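Local coordinates for predicted protein (Acinetobacter sp. RUH2624, PDB 4MEA) that hydrolyses epoxides as a secreted Cif enzyme of the alpha/beta hydrolase fold and is a probable virulence factor, at residues Y106-T111 against I250-A255; K113-A118 against T138-L143; H133-T138 against G241-H246. All blocks are in the same frame, centred on the assembly; numbering follows the deposited sequence.

Contact 1: Y106-T111 against I250-A255; sequences YSAENT and IRQNEA
E109 and Q252, whose CA atoms stand 6.9 Å apart, mark the closest backbone approach between the first turn of helix 108-123 and the middle of helix 246-258. This is a worked example of helix N-terminal capping, in which a glutamine from a second helix of the alpha/beta hydrolase fold supplements the N-cap residue S107. The first-turn amides of a helix lack acceptors in a preceding turn of their own helix, and they are served here by the neighbouring helix: A108 N by S249 OG, and E109 N by Q252 OE1 at 2.8 Å. That second bond is nearly straight at the hydrogen (165°), yet the donor sits above the carbonyl plane of Q252, 41° out of it. The other end of the same amide is used differently. Q252 NE2 gives its hydrogen to S107 OG at 3.0 Å, with the hydroxyl almost in the amide plane, and S107 OG is also bonded to D105 OD1. Two bonds therefore fix the rotation of the glutamine's terminal group. E109 completes the grip from the face on which its own N lies, for its CG rests almost directly above Q252 CD at 3.1 Å, a tight fit. One residue back along helix 108-123, A108 CB faces N253 OD1 at 4.2 Å, and this buried oxygen has no polar partner in the model, whereas N253 ND2 is bonded to P162 O. The E109 chain bends about CB-CG (chi2 -75°), so that its carboxylate lies alongside helix 246-258, steeply inclined to the Q252 amide. A water held there joins the two helices, donating one hydrogen to E109 OE2 at 2.7 Å and the other to Q252 O at 2.8 Å.

Contact 2: K113-A118 against T138-L143; sequences KILIGA and TASYPL
L143 pushes its CD1 methyl into helix 113-118 between L115 and I116, and this apolar insertion accounts for most of the contact. The methyl lies 3.5 Å from I116 N, close against the backbone itself. On one flank it meets L115 CB at 3.7 Å, and on the other I116 CB at 3.9 Å. Its parent carbon, L143 CG, is in turn touched by I116 CD1 at 4.1 Å. With CG anti to the backbone N (chi1 -176°), the leucine spans the gap between axes that approach to 9.1 Å and cross at -66°. A second, looser apolar touch lies one turn earlier in helix 138-143, where L115 CD1 faces A139 CB at 4.3 Å. Since L115 thus meets A139 with its tip and L143 with its base, it bridges the turn of the opposing helix. Between the two ranges themselves the contact is van der Waals in character.

The polar links between the two helices come from just outside 113-118. S140 OG lies near L115 CD1, but its hydroxyl is spent on G136 O and Y130 OH. The helix 138-143 is kinked where P142 has no N-H to give and L143 N makes no bond to the preceding turn. S112, just ahead of 113-118 on the same helix, repairs this opening: its OG is hydrogen-bonded to both A139 O and L143 N, standing in for the missing backbone link.

Helix 108-123, strand 128-133 and helix 136-146 follow one another directly, and the two helices cross steeply on the same face of the central sheet, as in the successive beta-alpha-beta crossovers that define the alpha/beta hydrolase fold.

Contact 3: H133-T138 against G241-H246; sequences HDLGNT and GYYRSH
L135 reaches from the tight turn 133-136 into a recess formed by Y242, Y243 and H246, and its side chain shows atom by atom how the elbow meets helix 233-244. CB points at that helix, and CG, placed anti to the carbonyl carbon (chi1 -84°), arrives beside the phenol end of Y243, 3.8 Å from its OH. There the chain forks. CD1 settles between two tyrosines, 3.7 Å from Y242 CB and 3.7 Å from Y243 CE2. CD2 lies nearer the phenol end, 3.8 Å from Y243 CZ, and also approaches the imidazole of H246.

Beyond the leucine, T138 OG1 meets the edge of that imidazole and shares a hydrogen bond of 2.8 Å with H246 NE2, in which either may be the donor. The bond fixes this edge of the H246 ring, while Y242 O lies over one face, 3.5 Å above the ring centre; Y172 of the second subunit packs on it too.

D134, the residue before L135, has an uncommon backbone conformation with positive phi (55°) within a type II' turn. G136 fits this bend because a CB there would clash with H133 O. D134 OD2 is bonded to the backbone amides L135 N, at 2.6 Å, and F67 N, while OD1 is bonded to H305 NE2. The same OD2 lies 4.1 Å from Y243 OH. Strand, sharp turn and helix together form the nucleophile elbow of the alpha/beta hydrolases; as in related epoxide hydrolases, D134 is probably the nucleophile, H305 its histidine partner, L135 N and F67 N the oxyanion hole, and Y243 a ring-opening tyrosine.

Overall arrangement
After the first strands of the sheet and helix 75-81, the chain enters helix 108-123, runs through strand 128-133 into helix 136-146, and contact 2 closes this short loop between consecutive helices. After strand 151-157 the chain makes a long excursion through the cap helices, and contact 3 brings helix 233-244 back onto the elbow 133-138. Contact 1 closes the longest loop, returning helix 246-258 to the start of helix 108-123, and encloses both other contacts. Contacts 2 and 3 cross in sequence and share T138, so helix 136-146 links them. T111 OG1 probably bonds to A139 O, while Y106 packs against Y242, joining contact 1 to each of the others.

Contact 1: Y106-T111 against I250-A255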
loop_
_atom_site.group_PDB
_atom_site.type_symbol
_atom_site.label_atom_id
_atom_site.label_comp_id
_atom_site.label_asym_id
_atom_site.label_seq_id
_atom_site.Cartn_x
_atom_site.Cartn_y
_atom_site.Cartn_z
ATOM N N TYR A 106 16.006 12.819 -1.171
ATOM C CA TYR A 106 15.504 12.637 -2.528
ATOM C C TYR A 106 14.282 13.516 -2.766
ATOM O O TYR A 106 13.377 13.150 -3.524
ATOM C CB TYR A 106 15.152 11.165 -2.786
ATOM C CG TYR A 106 16.365 10.260 -2.894
ATOM C CD1 TYR A 106 17.045 10.140 -4.090
ATOM C CD2 TYR A 106 16.831 9.535 -1.798
ATOM C CE1 TYR A 106 18.157 9.329 -4.209
ATOM C CE2 TYR A 106 17.941 8.702 -1.911
ATOM C CZ TYR A 106 18.604 8.613 -3.129
ATOM O OH TYR A 106 19.719 7.810 -3.291
ATOM N N SER A 107 14.248 14.673 -2.111
ATOM C CA SER A 107 13.189 15.643 -2.382
ATOM C C SER A 107 13.392 16.314 -3.739
ATOM O O SER A 107 14.520 16.414 -4.238
ATOM C CB SER A 107 13.107 16.703 -1.278
ATOM O OG SER A 107 14.225 17.586 -1.296
ATOM N N ALA A 108 12.290 16.774 -4.324
ATOM C CA ALA A 108 12.295 17.488 -5.603
ATOM C C ALA A 108 13.383 18.569 -5.693
ATOM O O ALA A 108 14.122 18.643 -6.676
ATOM C CB ALA A 108 10.928 18.102 -5.852
ATOM N N GLU A 109 13.471 19.424 -4.683
ATOM C CA GLU A 109 14.472 20.495 -4.708
ATOM C C GLU A 109 15.889 19.950 -4.837
ATOM O O GLU A 109 16.683 20.447 -5.641
ATOM C CB GLU A 109 14.372 21.379 -3.463
ATOM C CG GLU A 109 13.126 22.256 -3.417
ATOM C CD GLU A 109 13.198 23.444 -4.358
ATOM O OE1 GLU A 109 14.189 23.562 -5.116
ATOM O OE2 GLU A 109 12.257 24.268 -4.329
ATOM N N ASN A 110 16.213 18.936 -4.039
ATOM C CA ASN A 110 17.551 18.360 -4.082
ATOM C C ASN A 110 17.883 17.656 -5.404
ATOM O O ASN A 110 18.934 17.891 -5.987
ATOM C CB ASN A 110 17.798 17.415 -2.904
ATOM C CG ASN A 110 19.279 17.266 -2.591
ATOM O OD1 ASN A 110 20.043 18.217 -2.741
ATOM N ND2 ASN A 110 19.690 16.076 -2.164
ATOM N N THR A 111 16.992 16.786 -5.871
ATOM C CA THR A 111 17.218 16.088 -7.137
ATOM C C THR A 111 17.232 17.084 -8.299
ATOM O O THR A 111 17.978 16.918 -9.265
ATOM C CB THR A 111 16.133 15.002 -7.384
ATOM O OG1 THR A 111 14.837 15.612 -7.360
ATOM C CG2 THR A 111 16.191 13.937 -6.295
ATOM N N ILE A 250 6.334 17.671 -1.792
ATOM C CA ILE A 250 5.005 18.263 -1.842
ATOM C C ILE A 250 5.052 19.683 -1.313
ATOM O O ILE A 250 4.540 20.612 -1.944
ATOM C CB ILE A 250 3.991 17.434 -1.027
ATOM C CG1 ILE A 250 3.671 16.133 -1.773
ATOM C CG2 ILE A 250 2.721 18.254 -0.761
ATOM C CD1 ILE A 250 3.022 15.060 -0.916
ATOM N N ARG A 251 5.672 19.847 -0.151
ATOM C CA ARG A 251 5.819 21.162 0.455
ATOM C C ARG A 251 6.584 22.079 -0.488
ATOM O O ARG A 251 6.240 23.249 -0.664
ATOM C CB ARG A 251 6.553 21.052 1.796
ATOM C CG ARG A 251 7.121 22.378 2.300
ATOM C CD ARG A 251 6.984 22.505 3.806
ATOM N NE ARG A 251 7.740 23.627 4.354
ATOM C CZ ARG A 251 7.419 24.909 4.193
ATOM N NH1 ARG A 251 6.355 25.252 3.473
ATOM N NH2 ARG A 251 8.173 25.852 4.746
ATOM N N GLN A 252 7.622 21.536 -1.111
ATOM C CA GLN A 252 8.451 22.334 -1.995
ATOM C C GLN A 252 7.681 22.811 -3.213
ATOM O O GLN A 252 7.786 23.975 -3.596
ATOM C CB GLN A 252 9.694 21.549 -2.410
ATOM C CG GLN A 252 10.642 21.299 -1.247
ATOM C CD GLN A 252 11.662 20.230 -1.560
ATOM O OE1 GLN A 252 11.628 19.618 -2.631
ATOM N NE2 GLN A 252 12.594 20.009 -0.631
ATOM N N ASN A 253 6.911 21.916 -3.829
ATOM C CA ASN A 253 6.162 22.292 -5.017
ATOM C C ASN A 253 5.008 23.228 -4.693
ATOM O O ASN A 253 4.705 24.146 -5.455
ATOM C CB ASN A 253 5.665 21.053 -5.786
ATOM C CG ASN A 253 6.806 20.298 -6.465
ATOM O OD1 ASN A 253 7.887 20.855 -6.685
ATOM N ND2 ASN A 253 6.575 19.026 -6.787
ATOM N N GLU A 254 4.347 22.986 -3.568
ATOM C CA GLU A 254 3.255 23.855 -3.150
ATOM C C GLU A 254 3.775 25.275 -2.911
ATOM O O GLU A 254 3.100 26.261 -3.219
ATOM C CB GLU A 254 2.591 23.304 -1.881
ATOM C CG GLU A 254 1.753 22.046 -2.121
ATOM C CD GLU A 254 0.469 22.327 -2.896
ATOM O OE1 GLU A 254 -0.038 23.466 -2.831
ATOM O OE2 GLU A 254 -0.042 21.406 -3.568
ATOM N N ALA A 255 4.980 25.372 -2.362
ATOM C CA ALA A 255 5.592 26.676 -2.114
ATOM C C ALA A 255 5.867 27.402 -3.433
ATOM O O ALA A 255 5.627 28.599 -3.554
ATOM C CB ALA A 255 6.878 26.525 -1.292
HETATM O O HOH W 1 10.144 25.213 -2.891
#

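Contact 2: K113-A118 against T138-L143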
loop_
_atom_site.group_PDB
_atom_site.type_symbol
_atom_site.label_atom_id
_atom_site.label_comp_id
_atom_site.label_asym_id
_atom_site.label_seq_id
_atom_site.Cartn_x
_atom_site.Cartn_y
_atom_site.Cartn_z
ATOM N N LYS A 113 18.323 20.138 -8.094
ATOM C CA LYS A 113 19.620 20.808 -8.011
ATOM C C LYS A 113 20.724 19.940 -8.621
ATOM O O LYS A 113 21.576 20.428 -9.365
ATOM C CB LYS A 113 19.979 21.164 -6.565
ATOM C CG LYS A 113 21.198 22.095 -6.468
ATOM C CD LYS A 113 21.658 22.337 -5.038
ATOM C CE LYS A 113 22.826 21.422 -4.669
ATOM N NZ LYS A 113 23.417 21.731 -3.328
ATOM N N ILE A 114 20.708 18.652 -8.299
ATOM C CA ILE A 114 21.698 17.727 -8.836
ATOM C C ILE A 114 21.568 17.607 -10.353
ATOM O O ILE A 114 22.561 17.650 -11.080
ATOM C CB ILE A 114 21.584 16.334 -8.172
ATOM C CG1 ILE A 114 22.025 16.409 -6.703
ATOM C CG2 ILE A 114 22.401 15.294 -8.959
ATOM C CD1 ILE A 114 21.437 15.318 -5.820
ATOM N N LEU A 115 20.334 17.481 -10.833
ATOM C CA LEU A 115 20.085 17.336 -12.262
ATOM C C LEU A 115 20.446 18.575 -13.084
ATOM O O LEU A 115 21.090 18.459 -14.120
ATOM C CB LEU A 115 18.624 16.948 -12.512
ATOM C CG LEU A 115 18.305 15.475 -12.244
ATOM C CD1 LEU A 115 16.791 15.241 -12.190
ATOM C CD2 LEU A 115 18.967 14.585 -13.296
ATOM N N ILE A 116 20.027 19.755 -12.637
ATOM C CA ILE A 116 20.240 20.966 -13.433
ATOM C C ILE A 116 21.731 21.219 -13.681
ATOM O O ILE A 116 22.127 21.626 -14.772
ATOM C CB ILE A 116 19.560 22.210 -12.802
ATOM C CG1 ILE A 116 19.575 23.390 -13.781
ATOM C CG2 ILE A 116 20.221 22.586 -11.476
ATOM C CD1 ILE A 116 18.912 23.092 -15.106
ATOM N N GLY A 117 22.555 20.940 -12.677
ATOM C CA GLY A 117 23.988 21.123 -12.804
ATOM C C GLY A 117 24.573 20.286 -13.925
ATOM O O GLY A 117 25.412 20.758 -14.693
ATOM N N ALA A 118 24.127 19.038 -14.022
ATOM C CA ALA A 118 24.647 18.121 -15.030
ATOM C C ALA A 118 24.113 18.499 -16.398
ATOM O O ALA A 118 24.850 18.514 -17.384
ATOM C CB ALA A 118 24.264 16.679 -14.686
ATOM N N THR A 138 8.481 13.716 -10.050
ATOM C CA THR A 138 8.770 14.035 -8.659
ATOM C C THR A 138 10.110 14.759 -8.533
ATOM O O THR A 138 10.257 15.699 -7.743
ATOM C CB THR A 138 8.814 12.755 -7.806
ATOM O OG1 THR A 138 7.474 12.299 -7.571
ATOM C CG2 THR A 138 9.511 13.018 -6.476
ATOM N N ALA A 139 11.080 14.320 -9.327
ATOM C CA ALA A 139 12.437 14.851 -9.263
ATOM C C ALA A 139 12.580 16.259 -9.849
ATOM O O ALA A 139 13.516 16.987 -9.508
ATOM C CB ALA A 139 13.402 13.898 -9.974
ATOM N N SER A 140 11.649 16.644 -10.715
ATOM C CA SER A 140 11.934 17.696 -11.692
ATOM C C SER A 140 11.163 19.004 -11.586
ATOM O O SER A 140 11.529 19.965 -12.257
ATOM C CB SER A 140 11.740 17.157 -13.120
ATOM O OG SER A 140 12.557 16.024 -13.364
ATOM N N TYR A 141 10.099 19.079 -10.793
ATOM C CA TYR A 141 9.302 20.305 -10.904
ATOM C C TYR A 141 10.060 21.602 -10.570
ATOM O O TYR A 141 9.951 22.581 -11.315
ATOM C CB TYR A 141 7.930 20.262 -10.204
ATOM C CG TYR A 141 7.149 21.501 -10.595
ATOM C CD1 TYR A 141 6.600 21.626 -11.867
ATOM C CD2 TYR A 141 7.035 22.582 -9.722
ATOM C CE1 TYR A 141 5.911 22.791 -12.248
ATOM C CE2 TYR A 141 6.364 23.741 -10.086
ATOM C CZ TYR A 141 5.807 23.844 -11.347
ATOM O OH TYR A 141 5.147 25.006 -11.701
ATOM N N PRO A 142 10.814 21.624 -9.454
ATOM C CA PRO A 142 11.594 22.831 -9.154
ATOM C C PRO A 142 12.613 23.138 -10.247
ATOM O O PRO A 142 12.821 24.309 -10.544
ATOM C CB PRO A 142 12.295 22.482 -7.839
ATOM C CG PRO A 142 11.349 21.494 -7.192
ATOM C CD PRO A 142 10.842 20.665 -8.334
ATOM N N LEU A 143 13.221 22.114 -10.839
ATOM C CA LEU A 143 14.134 22.328 -11.963
ATOM C C LEU A 143 13.441 23.101 -13.085
ATOM O O LEU A 143 13.945 24.129 -13.562
ATOM C CB LEU A 143 14.674 20.991 -12.492
ATOM C CG LEU A 143 15.720 21.043 -13.616
ATOM C CD1 LEU A 143 16.632 19.828 -13.568
ATOM C CD2 LEU A 143 15.071 21.169 -14.987
#

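Contact 3: H133-T138 against G241-H246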
loop_
_atom_site.group_PDB
_atom_site.type_symbol
_atom_site.label_atom_id
_atom_site.label_comp_id
_atom_site.label_asym_id
_atom_site.label_seq_id
_atom_site.Cartn_x
_atom_site.Cartn_y
_atom_site.Cartn_z
ATOM N N HIS A 133 9.010 11.383 -16.926
ATOM C CA HIS A 133 8.034 10.304 -16.724
ATOM C C HIS A 133 8.098 9.743 -15.303
ATOM O O HIS A 133 9.182 9.599 -14.746
ATOM C CB HIS A 133 8.269 9.172 -17.739
ATOM C CG HIS A 133 7.295 8.032 -17.626
ATOM N ND1 HIS A 133 7.669 6.774 -17.203
ATOM C CD2 HIS A 133 5.973 7.951 -17.914
ATOM C CE1 HIS A 133 6.619 5.972 -17.223
ATOM N NE2 HIS A 133 5.576 6.661 -17.648
ATOM N N ASP A 134 6.937 9.415 -14.729
ATOM C CA ASP A 134 6.893 8.759 -13.418
ATOM C C ASP A 134 7.677 9.588 -12.389
ATOM O O ASP A 134 7.462 10.797 -12.289
ATOM C CB ASP A 134 7.433 7.328 -13.525
ATOM C CG ASP A 134 7.061 6.461 -12.332
ATOM O OD1 ASP A 134 6.072 5.701 -12.435
ATOM O OD2 ASP A 134 7.759 6.517 -11.294
ATOM N N LEU A 135 8.576 8.954 -11.636
ATOM C CA LEU A 135 9.345 9.660 -10.604
ATOM C C LEU A 135 10.138 10.849 -11.163
ATOM O O LEU A 135 10.533 11.741 -10.417
ATOM C CB LEU A 135 10.291 8.714 -9.864
ATOM C CG LEU A 135 9.764 7.888 -8.690
ATOM C CD1 LEU A 135 10.933 7.122 -8.045
ATOM C CD2 LEU A 135 9.047 8.754 -7.661
ATOM N N GLY A 136 10.378 10.862 -12.468
ATOM C CA GLY A 136 10.966 12.040 -13.085
ATOM C C GLY A 136 10.124 13.261 -12.743
ATOM O O GLY A 136 10.649 14.360 -12.569
ATOM N N ASN A 137 8.809 13.058 -12.645
ATOM C CA ASN A 137 7.869 14.139 -12.342
ATOM C C ASN A 137 8.011 14.618 -10.904
ATOM O O ASN A 137 7.689 15.767 -10.577
ATOM C CB ASN A 137 6.427 13.686 -12.585
ATOM C CG ASN A 137 6.149 13.376 -14.031
ATOM O OD1 ASN A 137 7.019 13.536 -14.887
ATOM N ND2 ASN A 137 4.926 12.927 -14.320
ATOM N N THR A 138 8.481 13.716 -10.050
ATOM C CA THR A 138 8.770 14.035 -8.659
ATOM C C THR A 138 10.110 14.759 -8.533
ATOM O O THR A 138 10.257 15.699 -7.743
ATOM C CB THR A 138 8.814 12.755 -7.806
ATOM O OG1 THR A 138 7.474 12.299 -7.571
ATOM C CG2 THR A 138 9.511 13.018 -6.476
ATOM N N GLY A 241 13.731 6.090 -1.443
ATOM C CA GLY A 241 14.028 7.414 -0.910
ATOM C C GLY A 241 13.140 8.496 -1.525
ATOM O O GLY A 241 12.729 9.431 -0.834
ATOM N N TYR A 242 12.845 8.382 -2.824
ATOM C CA TYR A 242 11.957 9.350 -3.480
ATOM C C TYR A 242 10.609 9.348 -2.793
ATOM O O TYR A 242 9.983 10.396 -2.629
ATOM C CB TYR A 242 11.801 9.052 -4.983
ATOM C CG TYR A 242 13.060 9.358 -5.766
ATOM C CD1 TYR A 242 13.256 10.611 -6.338
ATOM C CD2 TYR A 242 14.066 8.406 -5.897
ATOM C CE1 TYR A 242 14.416 10.905 -7.045
ATOM C CE2 TYR A 242 15.237 8.694 -6.590
ATOM C CZ TYR A 242 15.403 9.947 -7.160
ATOM O OH TYR A 242 16.561 10.243 -7.849
ATOM N N TYR A 243 10.179 8.161 -2.359
ATOM C CA TYR A 243 8.876 8.018 -1.730
ATOM C C TYR A 243 8.874 8.522 -0.287
ATOM O O TYR A 243 7.927 9.198 0.131
ATOM C CB TYR A 243 8.345 6.577 -1.870
ATOM C CG TYR A 243 8.037 6.251 -3.315
ATOM C CD1 TYR A 243 6.784 6.527 -3.857
ATOM C CD2 TYR A 243 9.019 5.726 -4.158
ATOM C CE1 TYR A 243 6.505 6.263 -5.200
ATOM C CE2 TYR A 243 8.749 5.459 -5.505
ATOM C CZ TYR A 243 7.491 5.728 -6.015
ATOM O OH TYR A 243 7.212 5.469 -7.343
ATOM N N ARG A 244 9.932 8.221 0.464
ATOM C CA ARG A 244 10.098 8.785 1.814
ATOM C C ARG A 244 10.136 10.308 1.755
ATOM O O ARG A 244 9.670 10.999 2.671
ATOM C CB ARG A 244 11.399 8.291 2.466
ATOM C CG ARG A 244 11.449 6.812 2.725
ATOM C CD ARG A 244 12.710 6.416 3.514
ATOM N NE ARG A 244 13.956 6.490 2.748
ATOM C CZ ARG A 244 14.403 5.540 1.927
ATOM N NH1 ARG A 244 13.686 4.442 1.715
ATOM N NH2 ARG A 244 15.565 5.695 1.299
ATOM N N SER A 245 10.701 10.830 0.673
ATOM C CA SER A 245 10.893 12.266 0.531
ATOM C C SER A 245 9.698 12.997 -0.077
ATOM O O SER A 245 9.769 14.202 -0.298
ATOM C CB SER A 245 12.131 12.553 -0.323
ATOM O OG SER A 245 13.327 12.286 0.386
ATOM N N HIS A 246 8.613 12.283 -0.365
ATOM C CA HIS A 246 7.476 12.913 -1.048
ATOM C C HIS A 246 6.811 14.044 -0.238
ATOM O O HIS A 246 6.351 15.035 -0.812
ATOM C CB HIS A 246 6.439 11.871 -1.496
ATOM C CG HIS A 246 6.620 11.396 -2.913
ATOM N ND1 HIS A 246 6.270 10.128 -3.323
ATOM C CD2 HIS A 246 7.088 12.030 -4.016
ATOM C CE1 HIS A 246 6.530 9.992 -4.612
ATOM N NE2 HIS A 246 7.024 11.134 -5.060
#